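Local structure of Lmo0181 protein (Listeria monocytogenes serovar 1/2a, 5F7V) at residues V87-T92 against I285-D290; D266-A271 against R342-E347; K276-F281 against L349-L354. The protein binds the cyclic glucose oligosaccharide cycloalternan and probably delivers it to an ABC transporter as a membrane-anchored lipoprotein. All coordinates share one frame; numbering follows the deposited sequence.

Overall arrangement
Strand 278-287 joins two of the three contacts. Its N-terminal part lies beside strand 352-353 in contact 3, and its far end meets the loop of contact 1. The centres of contacts 1 and 3 are about 28 Å apart. Contacts 2 and 3 are neighbours, with centres about 12 Å apart, and V269 packs on Y351 between them. Contacts 1 and 2 are mostly buried and lie on opposite sides of the chain's centre. Contact 3 is partly buried and borders the sugar. The chemistry differs: backbone hydrogen bonds pin contact 1, methyl packing and one bridging water make contact 2, and contact 3 combines strand pairing with aromatic packing.

Contact 1. Residues V87-T92 against I285-D290; sequences VLADLT and IGVSKD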
# COMPACT_ATOMS: atom_id res chain seq x y z
N VAL A 87 -11.76 2.30 19.26
CA VAL A 87 -11.00 3.52 19.53
C VAL A 87 -11.31 4.66 18.55
O VAL A 87 -10.76 5.77 18.66
CB VAL A 87 -9.48 3.25 19.56
CG1 VAL A 87 -9.12 2.30 20.69
CG2 VAL A 87 -8.96 2.79 18.20
N LEU A 88 -12.19 4.40 17.58
CA LEU A 88 -12.54 5.39 16.56
C LEU A 88 -13.94 5.96 16.82
O LEU A 88 -14.88 5.21 17.12
CB LEU A 88 -12.52 4.77 15.16
CG LEU A 88 -11.23 4.08 14.71
CD1 LEU A 88 -11.39 3.37 13.37
CD2 LEU A 88 -10.11 5.09 14.75
N ALA A 89 -14.07 7.27 16.62
CA ALA A 89 -15.38 7.90 16.70
C ALA A 89 -16.23 7.51 15.47
O ALA A 89 -15.77 7.57 14.34
CB ALA A 89 -15.25 9.41 16.77
N ASP A 90 -17.48 7.16 15.71
CA ASP A 90 -18.46 7.00 14.63
C ASP A 90 -18.65 8.36 13.97
O ASP A 90 -18.97 9.34 14.64
CB ASP A 90 -19.76 6.52 15.29
CG ASP A 90 -20.91 6.36 14.34
OD1 ASP A 90 -20.77 6.52 13.12
OD2 ASP A 90 -22.00 6.03 14.88
N LEU A 91 -18.45 8.43 12.67
CA LEU A 91 -18.53 9.72 11.98
C LEU A 91 -19.89 9.96 11.34
O LEU A 91 -20.04 10.97 10.65
CB LEU A 91 -17.43 9.77 10.93
CG LEU A 91 -15.99 9.73 11.46
CD1 LEU A 91 -15.00 9.94 10.32
CD2 LEU A 91 -15.68 10.66 12.61
N THR A 92 -20.87 9.09 11.59
CA THR A 92 -22.19 9.18 10.96
C THR A 92 -22.80 10.57 11.09
O THR A 92 -23.25 11.13 10.10
CB THR A 92 -23.15 8.14 11.56
OG1 THR A 92 -22.60 6.85 11.31
CG2 THR A 92 -24.56 8.21 10.94
N ILE A 285 -8.44 8.81 7.49
CA ILE A 285 -8.19 9.52 8.74
C ILE A 285 -9.37 9.26 9.65
O ILE A 285 -10.52 9.48 9.30
CB ILE A 285 -7.95 11.01 8.50
CG1 ILE A 285 -6.74 11.20 7.61
CG2 ILE A 285 -7.84 11.73 9.82
CD1 ILE A 285 -6.50 12.63 7.18
N GLY A 286 -9.02 8.76 10.83
CA GLY A 286 -9.93 8.49 11.92
C GLY A 286 -9.84 9.55 12.99
O GLY A 286 -8.86 10.26 13.08
N VAL A 287 -10.90 9.66 13.78
CA VAL A 287 -10.96 10.62 14.89
C VAL A 287 -11.00 9.79 16.17
O VAL A 287 -11.76 8.81 16.27
CB VAL A 287 -12.20 11.51 14.78
CG1 VAL A 287 -12.34 12.45 15.97
CG2 VAL A 287 -12.11 12.31 13.49
N SER A 288 -10.16 10.12 17.14
CA SER A 288 -10.18 9.38 18.40
C SER A 288 -11.53 9.47 19.10
O SER A 288 -12.10 10.54 19.27
CB SER A 288 -9.10 9.90 19.35
OG SER A 288 -9.27 9.33 20.63
N LYS A 289 -12.02 8.31 19.51
CA LYS A 289 -13.23 8.24 20.30
C LYS A 289 -13.19 9.09 21.55
O LYS A 289 -14.23 9.53 21.98
CB LYS A 289 -13.51 6.80 20.71
CG LYS A 289 -14.83 6.62 21.44
CD LYS A 289 -15.29 5.19 21.23
CE LYS A 289 -16.76 4.95 21.46
NZ LYS A 289 -16.86 3.50 21.10
N ASP A 290 -12.00 9.30 22.11
CA ASP A 290 -11.89 10.02 23.37
C ASP A 290 -11.48 11.48 23.22
O ASP A 290 -11.31 12.17 24.23
CB ASP A 290 -10.93 9.25 24.28
CG ASP A 290 -11.52 7.95 24.80
OD1 ASP A 290 -12.77 7.80 24.95
OD2 ASP A 290 -10.70 7.06 25.11
O HOH W 1 -8.74 6.73 20.40
O HOH W 2 -13.24 8.05 13.35
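L91 and V287 meet through one methyl each, with L91 CD2 4.0 Å from V287 CG2. The two side chains cross obliquely. V287 holds CG1 anti to the backbone N (chi1 176°), which sets CG2 beside that N and toward L91. A89 lies next to them. Its CB is 4.2 Å from V287 CB and also rests near the V287 carbonyl. K289 covers the other end: its CB comes within 3.6 Å of V87 O, and its extended chain passes L88 O before leading away.

Two backbone hydrogen bonds fix this layout. A89 N donates to V287 O at 2.8 Å. K289 N donates to V87 O at 3.0 Å. Together they make a single beta bridge between L88 and S288, where the loop between helices 76-85 and 92-97 crosses the end of strand 278-287. That strand belongs to the central sheet of a periplasmic-binding-protein fold. L88 turns away from the bridge to pack on F72 and L74 of the neighbouring strand 71-75, while V287 also touches A297 of helix 294-306.

Two waters bridge the segments. One molecule gives a proton to V87 O and is hydrogen-bonded to S288 OG. Another is hydrogen-bonded to A89 O and accepts from V287 N. S288 OG also accepts from D290 N in an ST turn. D90 OD1 makes an Asx turn with T92 N and takes a second bond from T92 OG1, at 2.6 Å, on its syn lone pair, just as helix 92-97 begins.

Contact 2. Residues D266-A271 against R342-E347; sequences DVQVEA and REAVFE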
# COMPACT_ATOMS: atom_id res chain seq x y z
N ASP A 266 10.04 3.62 -16.52
CA ASP A 266 8.61 3.65 -16.82
C ASP A 266 7.92 2.57 -16.00
O ASP A 266 8.54 1.94 -15.13
CB ASP A 266 8.37 3.55 -18.34
CG ASP A 266 7.08 4.20 -18.84
OD1 ASP A 266 6.18 4.54 -18.04
OD2 ASP A 266 7.03 4.35 -20.10
N VAL A 267 6.63 2.42 -16.19
CA VAL A 267 5.83 1.49 -15.39
C VAL A 267 4.90 0.66 -16.24
O VAL A 267 4.54 1.06 -17.37
CB VAL A 267 5.01 2.23 -14.31
CG1 VAL A 267 5.90 3.03 -13.39
CG2 VAL A 267 3.93 3.10 -14.91
N GLN A 268 4.50 -0.48 -15.73
CA GLN A 268 3.58 -1.40 -16.40
C GLN A 268 2.68 -2.11 -15.40
O GLN A 268 3.02 -2.27 -14.26
CB GLN A 268 4.37 -2.43 -17.24
CG GLN A 268 3.54 -3.31 -18.17
CD GLN A 268 2.69 -2.49 -19.09
OE1 GLN A 268 1.54 -2.20 -18.79
NE2 GLN A 268 3.26 -2.10 -20.24
N VAL A 269 1.50 -2.49 -15.88
CA VAL A 269 0.63 -3.40 -15.11
C VAL A 269 1.36 -4.67 -14.76
O VAL A 269 2.04 -5.23 -15.62
CB VAL A 269 -0.63 -3.74 -15.91
CG1 VAL A 269 -1.57 -4.64 -15.09
CG2 VAL A 269 -1.38 -2.50 -16.38
N GLU A 270 1.28 -5.11 -13.51
CA GLU A 270 1.99 -6.34 -13.12
C GLU A 270 1.47 -7.58 -13.84
O GLU A 270 0.25 -7.72 -14.06
CB GLU A 270 1.88 -6.54 -11.63
CG GLU A 270 2.55 -5.45 -10.81
CD GLU A 270 2.53 -5.91 -9.36
OE1 GLU A 270 1.49 -5.78 -8.71
OE2 GLU A 270 3.56 -6.40 -8.84
N ALA A 271 2.39 -8.48 -14.13
CA ALA A 271 2.03 -9.77 -14.74
C ALA A 271 1.38 -10.73 -13.76
O ALA A 271 1.78 -10.81 -12.61
CB ALA A 271 3.28 -10.40 -15.33
N ARG A 342 1.41 6.55 -17.23
CA ARG A 342 0.50 6.80 -16.13
C ARG A 342 -0.80 5.98 -16.27
O ARG A 342 -1.38 5.58 -15.25
CB ARG A 342 0.19 8.30 -16.04
CG ARG A 342 1.36 9.24 -15.76
CD ARG A 342 1.90 9.00 -14.38
NE ARG A 342 3.03 9.85 -14.00
CZ ARG A 342 3.03 10.75 -13.03
NH1 ARG A 342 1.93 10.99 -12.34
NH2 ARG A 342 4.17 11.36 -12.71
N GLU A 343 -1.21 5.70 -17.51
CA GLU A 343 -2.43 4.90 -17.70
C GLU A 343 -2.32 3.52 -17.07
O GLU A 343 -3.36 2.98 -16.70
CB GLU A 343 -2.89 4.82 -19.16
CG GLU A 343 -3.51 6.08 -19.71
CD GLU A 343 -4.91 6.48 -19.23
OE1 GLU A 343 -5.50 5.86 -18.30
OE2 GLU A 343 -5.41 7.46 -19.84
N ALA A 344 -1.12 2.96 -16.91
CA ALA A 344 -1.01 1.66 -16.25
C ALA A 344 -1.59 1.69 -14.85
O ALA A 344 -2.10 0.67 -14.37
CB ALA A 344 0.44 1.19 -16.17
N VAL A 345 -1.52 2.82 -14.15
CA VAL A 345 -2.05 2.92 -12.79
C VAL A 345 -3.56 2.70 -12.82
O VAL A 345 -4.10 1.98 -11.98
CB VAL A 345 -1.69 4.31 -12.21
CG1 VAL A 345 -2.34 4.50 -10.85
CG2 VAL A 345 -0.18 4.56 -12.12
N PHE A 346 -4.23 3.33 -13.77
CA PHE A 346 -5.68 3.20 -13.87
C PHE A 346 -6.08 1.89 -14.51
O PHE A 346 -7.07 1.29 -14.09
CB PHE A 346 -6.25 4.44 -14.59
CG PHE A 346 -5.92 5.68 -13.85
CD1 PHE A 346 -6.66 6.06 -12.75
CD2 PHE A 346 -4.81 6.41 -14.23
CE1 PHE A 346 -6.28 7.20 -12.05
CE2 PHE A 346 -4.43 7.54 -13.52
CZ PHE A 346 -5.18 7.93 -12.45
N GLU A 347 -5.33 1.42 -15.51
CA GLU A 347 -5.65 0.11 -16.11
C GLU A 347 -5.61 -0.98 -15.05
O GLU A 347 -6.43 -1.91 -15.08
CB GLU A 347 -4.63 -0.22 -17.19
CG GLU A 347 -4.78 0.62 -18.44
CD GLU A 347 -3.53 0.64 -19.31
OE1 GLU A 347 -2.50 0.03 -18.95
OE2 GLU A 347 -3.63 1.27 -20.38
O HOH W 3 -0.03 -0.24 -19.95
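V269 lays its CG2 methyl over the first turn of helix 343-347, between A344 and E347. V269 CG2 is 4.1 Å from A344 CB and 3.8 Å from A344 O. V269 CG2 is also 3.8 Å from E347 OE1. V269 and E347 cross at about a right angle, so the valine branch meets the flank of the glutamate chain. The V269 torsion (chi1 -178°) places CG1 anti to the backbone N and CG2 beside it, and CG2 is the branch that faces the helix.

A344 CB is the methyl that the helix turns to the strand. A344 CB comes within 3.8 Å of V269 N. A344 CB also touches V267 CG2 at 4.2 Å. The small methyl lets the helix sit close to the strand backbone.

Q268 starts out away from the helix, but its chain bends back (chi2 54°). Q268 OE1 then accepts from V269 N at 2.9 Å, with the donor tilted from the amide plane. NE2 is held by P147 O. The amide is thus gripped at both ends. One water is hydrogen-bonded to both Q268 OE1 and E347 OE1 and links the two segments.

The contact packs helix 343-347 against the end of strand 265-268 and V269. This strand is an antiparallel neighbour of strand 119-135 in the sheet of this solute-binding protein. N341, just before the helix, adds direct polar ties: its backbone N bonds D266 OD1, and its side chain bonds V267 O.

The join is apolar at its centre and polar where E347 is exposed. Between the two segments there are methyl touches and a shared water, so direction-setting polar ties come from N341. The water link is probably more tolerant of small shifts than a direct bond.

Contact 3. Residues K276-F281 against L349-L354; sequences KATHFF and LQYMVL. With GLC (alpha-D-glucopyranose), chain B; GLC (alpha-D-glucopyranose), chain C.
K276 lies along one face of the Y351 ring. Its CD sits 3.6 Å from the ring centroid, a CH-pi contact. Next to them T278 and M352 form a parallel beta bridge, by which strand 352-353 joins strand 278-287 in the main sheet of this periplasmic-binding-protein fold. T278 N donates to Y351 O at 3.0 Å, and V353 N to T278 O at 2.8 Å. T278 OG1 is bonded to S348 O.

The tight part surrounds F280. With its ring anti to the backbone N (chi1 -177°), F280 reaches three side chains. L349 CD2 meets the ring edge, 3.9 Å from F280 CD1. M352 SD lies obliquely over the F280 ring, a Met-aromatic contact; the bend at chi3 (74°) then turns CE onto F280 CD1, at 3.8 Å. On the outer side the exposed L354 brings CD2 to F280 CD2. Q109 and A110 of helix 108-112 also pack on F280.

The Y351 end is the partly exposed, water-bridged side. Its ring is still held between K276 CD and Q350 CB. One water bridges K276 NZ and Y351 OH, and NZ has a salt bridge with D150. A second water gives protons to K276 O and Y351 O.

H279 and F281 belong to the glycan pocket. H279 NE2 is hydrogen-bonded to N180 O. F281 lays one ring face against the chain C glucose, and its CZ lies near one face of the H279 imidazole. The closest sugar approach of these side chains is H279 CE1 to C6 of the chain B glucose, at 3.4 Å.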
# COMPACT_ATOMS: atom_id res chain seq x y z
N LYS A 276 -4.80 -11.91 -13.98
CA LYS A 276 -4.24 -10.70 -13.44
C LYS A 276 -4.81 -10.44 -12.06
O LYS A 276 -5.98 -10.76 -11.79
CB LYS A 276 -4.58 -9.53 -14.37
CG LYS A 276 -4.06 -9.79 -15.79
CD LYS A 276 -4.39 -8.69 -16.78
CE LYS A 276 -3.91 -9.00 -18.18
NZ LYS A 276 -4.40 -8.04 -19.19
N ALA A 277 -3.98 -9.87 -11.19
CA ALA A 277 -4.44 -9.42 -9.88
C ALA A 277 -3.51 -8.33 -9.41
O ALA A 277 -2.27 -8.50 -9.43
CB ALA A 277 -4.49 -10.57 -8.89
N THR A 278 -4.12 -7.22 -9.02
CA THR A 278 -3.34 -6.03 -8.63
C THR A 278 -3.81 -5.57 -7.26
O THR A 278 -4.93 -5.81 -6.78
CB THR A 278 -3.55 -4.94 -9.65
OG1 THR A 278 -4.95 -4.68 -9.75
CG2 THR A 278 -2.94 -5.39 -11.00
N HIS A 279 -2.89 -4.92 -6.59
CA HIS A 279 -3.17 -4.35 -5.26
C HIS A 279 -4.10 -3.15 -5.37
O HIS A 279 -4.10 -2.40 -6.33
CB HIS A 279 -1.88 -3.90 -4.61
CG HIS A 279 -1.21 -4.98 -3.83
ND1 HIS A 279 0.14 -5.25 -3.93
CD2 HIS A 279 -1.68 -5.81 -2.87
CE1 HIS A 279 0.45 -6.21 -3.08
NE2 HIS A 279 -0.63 -6.55 -2.42
N PHE A 280 -4.87 -2.93 -4.32
CA PHE A 280 -5.66 -1.72 -4.06
C PHE A 280 -5.49 -1.40 -2.59
O PHE A 280 -5.86 -2.18 -1.72
CB PHE A 280 -7.13 -1.93 -4.40
CG PHE A 280 -7.96 -0.69 -4.21
CD1 PHE A 280 -8.06 0.23 -5.25
CD2 PHE A 280 -8.55 -0.41 -2.99
CE1 PHE A 280 -8.81 1.38 -5.08
CE2 PHE A 280 -9.27 0.75 -2.82
CZ PHE A 280 -9.38 1.61 -3.86
N PHE A 281 -4.94 -0.23 -2.35
CA PHE A 281 -4.70 0.26 -0.98
C PHE A 281 -5.41 1.58 -0.82
O PHE A 281 -5.66 2.30 -1.76
CB PHE A 281 -3.19 0.39 -0.75
CG PHE A 281 -2.47 -0.93 -0.72
CD1 PHE A 281 -2.82 -1.89 0.22
CD2 PHE A 281 -1.42 -1.17 -1.57
CE1 PHE A 281 -2.16 -3.10 0.24
CE2 PHE A 281 -0.77 -2.39 -1.55
CZ PHE A 281 -1.13 -3.35 -0.64
N LEU A 349 -6.63 -1.00 -12.06
CA LEU A 349 -7.81 -1.06 -11.20
C LEU A 349 -8.82 -2.09 -11.64
O LEU A 349 -9.56 -2.60 -10.81
CB LEU A 349 -8.44 0.30 -11.09
CG LEU A 349 -7.57 1.40 -10.46
CD1 LEU A 349 -8.22 2.75 -10.65
CD2 LEU A 349 -7.34 1.10 -8.99
N GLN A 350 -8.84 -2.46 -12.92
CA GLN A 350 -9.73 -3.51 -13.38
C GLN A 350 -9.51 -4.85 -12.65
O GLN A 350 -10.42 -5.63 -12.42
CB GLN A 350 -9.55 -3.77 -14.88
CG GLN A 350 -10.56 -4.78 -15.43
CD GLN A 350 -10.52 -4.99 -16.95
OE1 GLN A 350 -10.87 -6.05 -17.47
NE2 GLN A 350 -10.05 -4.00 -17.66
N TYR A 351 -8.26 -5.10 -12.27
CA TYR A 351 -7.86 -6.41 -11.75
C TYR A 351 -7.63 -6.38 -10.27
O TYR A 351 -7.04 -7.30 -9.73
CB TYR A 351 -6.59 -6.89 -12.47
CG TYR A 351 -6.59 -6.54 -13.94
CD1 TYR A 351 -7.52 -7.12 -14.80
CD2 TYR A 351 -5.67 -5.62 -14.45
CE1 TYR A 351 -7.51 -6.79 -16.14
CE2 TYR A 351 -5.70 -5.29 -15.80
CZ TYR A 351 -6.59 -5.85 -16.64
OH TYR A 351 -6.61 -5.52 -17.99
N MET A 352 -8.12 -5.37 -9.57
CA MET A 352 -7.81 -5.21 -8.16
C MET A 352 -8.32 -6.36 -7.30
O MET A 352 -9.37 -6.95 -7.56
CB MET A 352 -8.38 -3.89 -7.64
CG MET A 352 -9.89 -3.86 -7.54
SD MET A 352 -10.56 -2.44 -6.63
CE MET A 352 -10.27 -1.29 -7.88
N VAL A 353 -7.57 -6.63 -6.25
CA VAL A 353 -7.99 -7.50 -5.18
C VAL A 353 -7.86 -6.74 -3.86
O VAL A 353 -6.80 -6.23 -3.52
CB VAL A 353 -7.27 -8.86 -5.18
CG1 VAL A 353 -7.77 -9.65 -6.38
CG2 VAL A 353 -5.75 -8.72 -5.06
N LEU A 354 -8.96 -6.65 -3.14
CA LEU A 354 -9.01 -5.88 -1.90
C LEU A 354 -8.22 -6.61 -0.81
O LEU A 354 -8.15 -7.85 -0.82
CB LEU A 354 -10.46 -5.67 -1.49
CG LEU A 354 -11.31 -4.94 -2.52
CD1 LEU A 354 -12.74 -4.89 -2.01
CD2 LEU A 354 -10.79 -3.54 -2.75
C1 GLC B . 3.11 -2.60 2.02
C2 GLC B . 4.62 -2.41 1.98
C3 GLC B . 5.02 -1.96 0.58
C4 GLC B . 4.53 -2.97 -0.44
C5 GLC B . 3.04 -3.29 -0.25
C6 GLC B . 2.55 -4.48 -1.08
O2 GLC B . 5.05 -1.47 2.98
O3 GLC B . 6.46 -1.88 0.58
O4 GLC B . 4.68 -2.45 -1.77
O5 GLC B . 2.70 -3.60 1.10
O6 GLC B . 3.30 -5.63 -0.71
C1 GLC C . 1.40 2.39 1.17
C2 GLC C . -0.04 2.85 1.25
C3 GLC C . -0.76 2.13 2.37
C4 GLC C . -0.58 0.62 2.24
C5 GLC C . 0.90 0.28 2.20
C6 GLC C . 1.16 -1.21 1.94
O2 GLC C . -0.05 4.27 1.46
O3 GLC C . -2.15 2.45 2.27
O4 GLC C . -1.12 0.02 3.42
O5 GLC C . 1.51 0.98 1.09
O6 GLC C . 2.59 -1.29 1.74
O HOH W 4 -7.73 -10.19 -9.74
O HOH W 5 -4.05 -5.13 -18.87
O HOH W 6 -5.16 -4.79 -2.03